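PDB 4MJK: CRISPR protein from Archaeoglobus fulgidus, which probably serves as a Cas5-family subunit of a type I-A CRISPR Cascade complex that binds CRISPR RNA. Local coordinates for residues S27-L37 / I69-R80. Sequence-based numbering, arbitrary orientation.
Sequences SFYYPPPTTFL and IGWKALNCTPLR
The proline-rich loop that leads into helix 33-46 packs along an edge strand of the main antiparallel sheet and the strand 76-80 beyond it, with Tyr30 held between Trp71 and Pro78. The indole turns its NE1-CD1 edge to one face of the Tyr30 ring, near the CG end, an offset edge-to-face pair with planes at 67° and Trp71 NE1 3.3 Å from Tyr30 CG. Trp71 has its CG between the backbone N and the carbonyl carbon (chi1 57°), which stands the indole up from the strand to meet Tyr30 and, through CH2, Pro33 CD. Over the opposite face of Tyr30 lies Pro78 CG, a CH-pi contact 4.2 Å from the ring centroid. A water 2.7 Å from Tyr30 OH donates to it and to Cys76 O, and Tyr30 OH is also hydrogen-bonded to Pro231 O. The first helix of what is probably the ferredoxin-like (RAMP) domain expected of a Cas5 protein starts at Pro33, whose CB meets Ile69 CD1 at 3.8 Å. At the other end the Arg80 guanidinium lies flat on Tyr29, planes 15° apart; CD sits over the middle of the ring and the guanidinium off-centre toward the phenol oxygen, an off-centre cation-pi stack. Arg80 NH1 gives a weak, bent hydrogen bond to Ser27 OG (3.1 Å), and NH2 forms a salt bridge with Asp83. A leucine in place of Arg80 would probably leave Asp83 without its charge partner and the Tyr29 face without its flat cover.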
ATOM      1  N   SER A  27      -2.164 -13.897   9.298  1.00 15.96           N
ATOM      2  CA  SER A  27      -2.179 -12.560   8.698  1.00 14.85           C
ATOM      3  C   SER A  27      -2.640 -11.575   9.778  1.00 16.76           C
ATOM      4  O   SER A  27      -3.148 -11.989  10.829  1.00 13.87           O
ATOM      5  CB  SER A  27      -3.113 -12.518   7.499  1.00 15.80           C
ATOM      6  OG  SER A  27      -4.428 -12.870   7.888  1.00 21.57           O
ATOM      7  N   PHE A  28      -2.450 -10.283   9.540  1.00 13.60           N
ATOM      8  CA  PHE A  28      -2.670  -9.296  10.598  1.00 12.86           C
ATOM      9  C   PHE A  28      -3.538  -8.152  10.110  1.00 10.72           C
ATOM     10  O   PHE A  28      -3.223  -7.518   9.109  1.00  9.66           O
ATOM     11  CB  PHE A  28      -1.345  -8.690  11.062  1.00 10.51           C
ATOM     12  CG  PHE A  28      -0.444  -9.639  11.797  1.00 12.52           C
ATOM     13  CD1 PHE A  28      -0.903 -10.356  12.890  1.00 11.65           C
ATOM     14  CD2 PHE A  28       0.882  -9.800  11.398  1.00 12.37           C
ATOM     15  CE1 PHE A  28      -0.062 -11.233  13.569  1.00 11.21           C
ATOM     16  CE2 PHE A  28       1.726 -10.670  12.066  1.00 12.97           C
ATOM     17  CZ  PHE A  28       1.256 -11.386  13.153  1.00 13.17           C
ATOM     18  N   TYR A  29      -4.611  -7.859  10.829  1.00  9.09           N
ATOM     19  CA  TYR A  29      -5.330  -6.608  10.582  1.00 11.69           C
ATOM     20  C   TYR A  29      -4.451  -5.413  10.998  1.00 10.77           C
ATOM     21  O   TYR A  29      -4.438  -4.370  10.325  1.00 10.32           O
ATOM     22  CB  TYR A  29      -6.659  -6.583  11.344  1.00 10.89           C
ATOM     23  CG  TYR A  29      -7.721  -7.520  10.810  1.00 12.95           C
ATOM     24  CD1 TYR A  29      -8.486  -7.176   9.698  1.00 16.85           C
ATOM     25  CD2 TYR A  29      -7.983  -8.737  11.435  1.00 16.97           C
ATOM     26  CE1 TYR A  29      -9.478  -8.029   9.213  1.00 19.70           C
ATOM     27  CE2 TYR A  29      -8.981  -9.595  10.961  1.00 18.84           C
ATOM     28  CZ  TYR A  29      -9.716  -9.233   9.850  1.00 18.81           C
ATOM     29  OH  TYR A  29     -10.699 -10.063   9.367  1.00 23.47           O
ATOM     30  N   TYR A  30      -3.701  -5.565  12.096  1.00 10.12           N
ATOM     31  CA  TYR A  30      -2.886  -4.455  12.608  1.00 10.33           C
ATOM     32  C   TYR A  30      -1.442  -4.832  12.891  1.00 10.60           C
ATOM     33  O   TYR A  30      -1.135  -5.991  13.116  1.00 10.79           O
ATOM     34  CB  TYR A  30      -3.479  -3.906  13.910  1.00  8.66           C
ATOM     35  CG  TYR A  30      -4.796  -3.220  13.725  1.00 13.66           C
ATOM     36  CD1 TYR A  30      -4.857  -1.946  13.170  1.00 12.07           C
ATOM     37  CD2 TYR A  30      -5.988  -3.844  14.102  1.00 11.23           C
ATOM     38  CE1 TYR A  30      -6.067  -1.309  12.986  1.00 13.93           C
ATOM     39  CE2 TYR A  30      -7.201  -3.212  13.925  1.00 13.21           C
ATOM     40  CZ  TYR A  30      -7.233  -1.932  13.367  1.00 15.86           C
ATOM     41  OH  TYR A  30      -8.436  -1.273  13.174  1.00 14.23           O
ATOM     42  N   PRO A  31      -0.545  -3.834  12.932  1.00 11.72           N
ATOM     43  CA  PRO A  31       0.829  -4.150  13.333  1.00 11.01           C
ATOM     44  C   PRO A  31       0.834  -4.762  14.730  1.00 10.10           C
ATOM     45  O   PRO A  31       0.207  -4.208  15.635  1.00 10.36           O
ATOM     46  CB  PRO A  31       1.505  -2.771  13.382  1.00 11.82           C
ATOM     47  CG  PRO A  31       0.709  -1.934  12.444  1.00  9.52           C
ATOM     48  CD  PRO A  31      -0.719  -2.399  12.651  1.00 12.22           C
ATOM     49  N   PRO A  32       1.515  -5.901  14.902  1.00 11.34           N
ATOM     50  CA  PRO A  32       1.597  -6.513  16.236  1.00 11.41           C
ATOM     51  C   PRO A  32       2.222  -5.578  17.269  1.00  9.88           C
ATOM     52  O   PRO A  32       3.042  -4.725  16.922  1.00 10.28           O
ATOM     53  CB  PRO A  32       2.492  -7.737  16.007  1.00  9.59           C
ATOM     54  CG  PRO A  32       2.272  -8.077  14.534  1.00 13.16           C
ATOM     55  CD  PRO A  32       2.153  -6.733  13.857  1.00  9.84           C
ATOM     56  N   PRO A  33       1.822  -5.722  18.539  1.00 10.16           N
ATOM     57  CA  PRO A  33       2.387  -4.855  19.581  1.00 10.35           C
ATOM     58  C   PRO A  33       3.903  -5.036  19.772  1.00 12.51           C
ATOM     59  O   PRO A  33       4.567  -4.062  20.107  1.00 13.70           O
ATOM     60  CB  PRO A  33       1.595  -5.244  20.849  1.00 12.83           C
ATOM     61  CG  PRO A  33       1.006  -6.579  20.558  1.00 12.24           C
ATOM     62  CD  PRO A  33       0.765  -6.605  19.058  1.00 10.57           C
ATOM     63  N   THR A  34       4.452  -6.229  19.556  1.00 12.76           N
ATOM     64  CA  THR A  34       5.912  -6.337  19.640  1.00 15.17           C
ATOM     65  C   THR A  34       6.579  -5.615  18.470  1.00 15.98           C
ATOM     66  O   THR A  34       7.729  -5.178  18.576  1.00 13.27           O
ATOM     67  CB  THR A  34       6.431  -7.777  19.715  1.00 13.84           C
ATOM     68  OG1 THR A  34       5.878  -8.556  18.646  1.00 15.66           O
ATOM     69  CG2 THR A  34       6.043  -8.412  21.056  1.00 18.10           C
ATOM     70  N   THR A  35       5.852  -5.493  17.358  1.00 13.35           N
ATOM     71  CA  THR A  35       6.367  -4.764  16.200  1.00 12.06           C
ATOM     72  C   THR A  35       6.445  -3.265  16.499  1.00 13.49           C
ATOM     73  O   THR A  35       7.445  -2.606  16.191  1.00 13.25           O
ATOM     74  CB  THR A  35       5.539  -5.057  14.928  1.00 15.45           C
ATOM     75  OG1 THR A  35       5.616  -6.463  14.635  1.00 13.91           O
ATOM     76  CG2 THR A  35       6.071  -4.279  13.728  1.00 15.31           C
ATOM     77  N   PHE A  36       5.393  -2.734  17.117  1.00 11.85           N
ATOM     78  CA  PHE A  36       5.383  -1.347  17.550  1.00 12.50           C
ATOM     79  C   PHE A  36       6.474  -1.109  18.585  1.00 14.16           C
ATOM     80  O   PHE A  36       7.193  -0.109  18.515  1.00 14.16           O
ATOM     81  CB  PHE A  36       4.032  -0.964  18.159  1.00 12.27           C
ATOM     82  CG  PHE A  36       3.947   0.479  18.533  1.00 13.71           C
ATOM     83  CD1 PHE A  36       3.505   1.423  17.611  1.00 13.25           C
ATOM     84  CD2 PHE A  36       4.360   0.910  19.783  1.00 13.42           C
ATOM     85  CE1 PHE A  36       3.445   2.760  17.941  1.00 14.02           C
ATOM     86  CE2 PHE A  36       4.299   2.251  20.117  1.00 14.70           C
ATOM     87  CZ  PHE A  36       3.850   3.178  19.199  1.00 12.14           C
ATOM     88  N   LEU A  37       6.596  -2.022  19.549  1.00 13.25           N
ATOM     89  CA  LEU A  37       7.649  -1.900  20.566  1.00 15.26           C
ATOM     90  C   LEU A  37       9.049  -1.987  19.957  1.00 16.30           C
ATOM     91  O   LEU A  37       9.956  -1.304  20.406  1.00 17.55           O
ATOM     92  CB  LEU A  37       7.491  -2.952  21.673  1.00 15.57           C
ATOM     93  CG  LEU A  37       6.323  -2.704  22.634  1.00 20.24           C
ATOM     94  CD1 LEU A  37       6.154  -3.869  23.579  1.00 25.80           C
ATOM     95  CD2 LEU A  37       6.497  -1.390  23.417  1.00 21.51           C
ATOM     96  N   ILE A  69      -0.783  -1.985  26.247  1.00 10.55           N
ATOM     97  CA  ILE A  69      -0.624  -1.453  24.903  1.00  9.00           C
ATOM     98  C   ILE A  69      -1.855  -1.787  24.098  1.00 11.68           C
ATOM     99  O   ILE A  69      -2.189  -2.958  23.924  1.00 12.67           O
ATOM    100  CB  ILE A  69       0.641  -1.982  24.197  1.00 13.81           C
ATOM    101  CG1 ILE A  69       0.695  -1.450  22.753  1.00  9.63           C
ATOM    102  CG2 ILE A  69       0.684  -3.500  24.218  1.00 11.21           C
ATOM    103  CD1 ILE A  69       2.041  -1.710  22.053  1.00 12.47           C
ATOM    104  N   GLY A  70      -2.551  -0.747  23.653  1.00 11.44           N
ATOM    105  CA  GLY A  70      -3.759  -0.886  22.851  1.00  8.89           C
ATOM    106  C   GLY A  70      -3.717   0.124  21.718  1.00  9.95           C
ATOM    107  O   GLY A  70      -2.909   1.056  21.744  1.00  9.04           O
ATOM    108  N   TRP A  71      -4.582  -0.047  20.725  1.00  8.08           N
ATOM    109  CA  TRP A  71      -4.569   0.826  19.568  1.00  8.92           C
ATOM    110  C   TRP A  71      -5.932   0.807  18.914  1.00  9.96           C
ATOM    111  O   TRP A  71      -6.733  -0.099  19.153  1.00  6.85           O
ATOM    112  CB  TRP A  71      -3.503   0.376  18.555  1.00  7.28           C
ATOM    113  CG  TRP A  71      -3.686  -1.054  18.111  1.00  8.61           C
ATOM    114  CD1 TRP A  71      -4.350  -1.495  16.997  1.00 10.26           C
ATOM    115  CD2 TRP A  71      -3.237  -2.229  18.800  1.00  8.31           C
ATOM    116  NE1 TRP A  71      -4.327  -2.872  16.948  1.00 10.56           N
ATOM    117  CE2 TRP A  71      -3.652  -3.342  18.051  1.00  8.96           C
ATOM    118  CE3 TRP A  71      -2.516  -2.438  19.984  1.00  8.10           C
ATOM    119  CZ2 TRP A  71      -3.359  -4.646  18.425  1.00  8.99           C
ATOM    120  CZ3 TRP A  71      -2.226  -3.743  20.360  1.00 10.91           C
ATOM    121  CH2 TRP A  71      -2.654  -4.829  19.586  1.00  9.69           C
ATOM    122  N   LYS A  72      -6.190   1.832  18.103  1.00  9.44           N
ATOM    123  CA  LYS A  72      -7.420   1.925  17.337  1.00 10.82           C
ATOM    124  C   LYS A  72      -7.194   2.771  16.093  1.00 10.53           C
ATOM    125  O   LYS A  72      -6.353   3.677  16.088  1.00 10.70           O
ATOM    126  CB  LYS A  72      -8.550   2.527  18.180  1.00 11.65           C
ATOM    127  CG  LYS A  72      -8.318   3.969  18.557  1.00 10.46           C
ATOM    128  CD  LYS A  72      -9.351   4.465  19.555  1.00 12.82           C
ATOM    129  CE  LYS A  72      -9.042   5.900  19.973  1.00 15.67           C
ATOM    130  NZ  LYS A  72     -10.024   6.456  20.985  1.00 21.78           N
ATOM    131  N   ALA A  73      -7.944   2.465  15.041  1.00 11.10           N
ATOM    132  CA  ALA A  73      -7.881   3.227  13.802  1.00 15.01           C
ATOM    133  C   ALA A  73      -8.603   4.534  14.059  1.00 13.46           C
ATOM    134  O   ALA A  73      -9.565   4.549  14.807  1.00 13.35           O
ATOM    135  CB  ALA A  73      -8.556   2.456  12.661  1.00 12.06           C
ATOM    136  N   LEU A  74      -8.116   5.625  13.470  1.00 13.24           N
ATOM    137  CA  LEU A  74      -8.782   6.915  13.563  1.00 14.10           C
ATOM    138  C   LEU A  74      -9.595   7.191  12.309  1.00 15.03           C
ATOM    139  O   LEU A  74     -10.618   7.866  12.363  1.00 18.22           O
ATOM    140  CB  LEU A  74      -7.750   8.039  13.782  1.00 15.81           C
ATOM    141  CG  LEU A  74      -6.906   7.849  15.057  1.00 16.63           C
ATOM    142  CD1 LEU A  74      -5.792   8.893  15.190  1.00 18.13           C
ATOM    143  CD2 LEU A  74      -7.802   7.859  16.277  1.00 14.51           C
ATOM    144  N   ASN A  75      -9.159   6.664  11.172  1.00 12.69           N
ATOM    145  CA  ASN A  75      -9.807   7.024   9.914  1.00 16.05           C
ATOM    146  C   ASN A  75      -9.595   5.987   8.821  1.00 15.67           C
ATOM    147  O   ASN A  75      -9.628   6.309   7.638  1.00 15.22           O
ATOM    148  CB  ASN A  75      -9.254   8.359   9.413  1.00 15.17           C
ATOM    149  CG  ASN A  75      -7.822   8.236   8.949  1.00 18.37           C
ATOM    150  OD1 ASN A  75      -7.127   7.289   9.323  1.00 16.03           O
ATOM    151  ND2 ASN A  75      -7.381   9.155   8.104  1.00 20.01           N
ATOM    152  N   CYS A  76      -9.357   4.742   9.202  1.00 12.70           N
ATOM    153  CA  CYS A  76      -8.981   3.757   8.201  1.00 14.76           C
ATOM    154  C   CYS A  76      -9.463   2.365   8.567  1.00 15.36           C
ATOM    155  O   CYS A  76      -9.881   2.100   9.705  1.00 13.15           O
ATOM    156  CB  CYS A  76      -7.458   3.767   7.969  1.00 12.92           C
ATOM    157  SG  CYS A  76      -6.452   3.262   9.402  1.00 14.23           S
ATOM    158  N   THR A  77      -9.414   1.485   7.577  1.00 13.28           N
ATOM    159  CA  THR A  77      -9.836   0.108   7.754  1.00 14.00           C
ATOM    160  C   THR A  77      -8.776  -0.778   7.060  1.00 13.95           C
ATOM    161  O   THR A  77      -8.326  -0.480   5.943  1.00 14.38           O
ATOM    162  CB  THR A  77     -11.265  -0.098   7.168  1.00 18.45           C
ATOM    163  OG1 THR A  77     -11.848  -1.314   7.676  1.00 25.23           O
ATOM    164  CG2 THR A  77     -11.214  -0.164   5.669  1.00 18.57           C
ATOM    165  N   PRO A  78      -8.337  -1.849   7.732  1.00 14.04           N
ATOM    166  CA  PRO A  78      -7.267  -2.678   7.144  1.00 10.54           C
ATOM    167  C   PRO A  78      -7.775  -3.555   6.013  1.00 14.08           C
ATOM    168  O   PRO A  78      -8.926  -3.997   6.019  1.00 16.18           O
ATOM    169  CB  PRO A  78      -6.815  -3.563   8.310  1.00 12.54           C
ATOM    170  CG  PRO A  78      -7.475  -2.949   9.568  1.00 14.94           C
ATOM    171  CD  PRO A  78      -8.721  -2.301   9.077  1.00 14.38           C
ATOM    172  N   LEU A  79      -6.921  -3.811   5.034  1.00 11.20           N
ATOM    173  CA  LEU A  79      -7.292  -4.716   3.958  1.00 13.36           C
ATOM    174  C   LEU A  79      -6.120  -5.671   3.807  1.00 11.83           C
ATOM    175  O   LEU A  79      -5.092  -5.304   3.258  1.00 11.85           O
ATOM    176  CB  LEU A  79      -7.545  -3.925   2.662  1.00 13.77           C
ATOM    177  CG  LEU A  79      -7.904  -4.737   1.419  1.00 16.76           C
ATOM    178  CD1 LEU A  79      -9.252  -5.420   1.593  1.00 20.43           C
ATOM    179  CD2 LEU A  79      -7.903  -3.844   0.156  1.00 19.97           C
ATOM    180  N   ARG A  80      -6.257  -6.875   4.349  1.00 10.54           N
ATOM    181  CA  ARG A  80      -5.149  -7.819   4.355  1.00 13.65           C
ATOM    182  C   ARG A  80      -4.943  -8.342   2.941  1.00 15.24           C
ATOM    183  O   ARG A  80      -5.900  -8.453   2.174  1.00 13.53           O
ATOM    184  CB  ARG A  80      -5.439  -8.973   5.310  1.00 12.95           C
ATOM    185  CG  ARG A  80      -5.684  -8.527   6.739  1.00 13.89           C
ATOM    186  CD  ARG A  80      -6.233  -9.677   7.559  1.00 15.74           C
ATOM    187  NE  ARG A  80      -7.512 -10.135   7.031  1.00 16.47           N
ATOM    188  CZ  ARG A  80      -8.071 -11.301   7.338  1.00 25.89           C
ATOM    189  NH1 ARG A  80      -7.456 -12.135   8.176  1.00 24.17           N
ATOM    190  NH2 ARG A  80      -9.237 -11.640   6.801  1.00 23.90           N
TER
HETATM  191  O   HOH W   1     -10.161  -0.101  11.397  1.00 10.47           O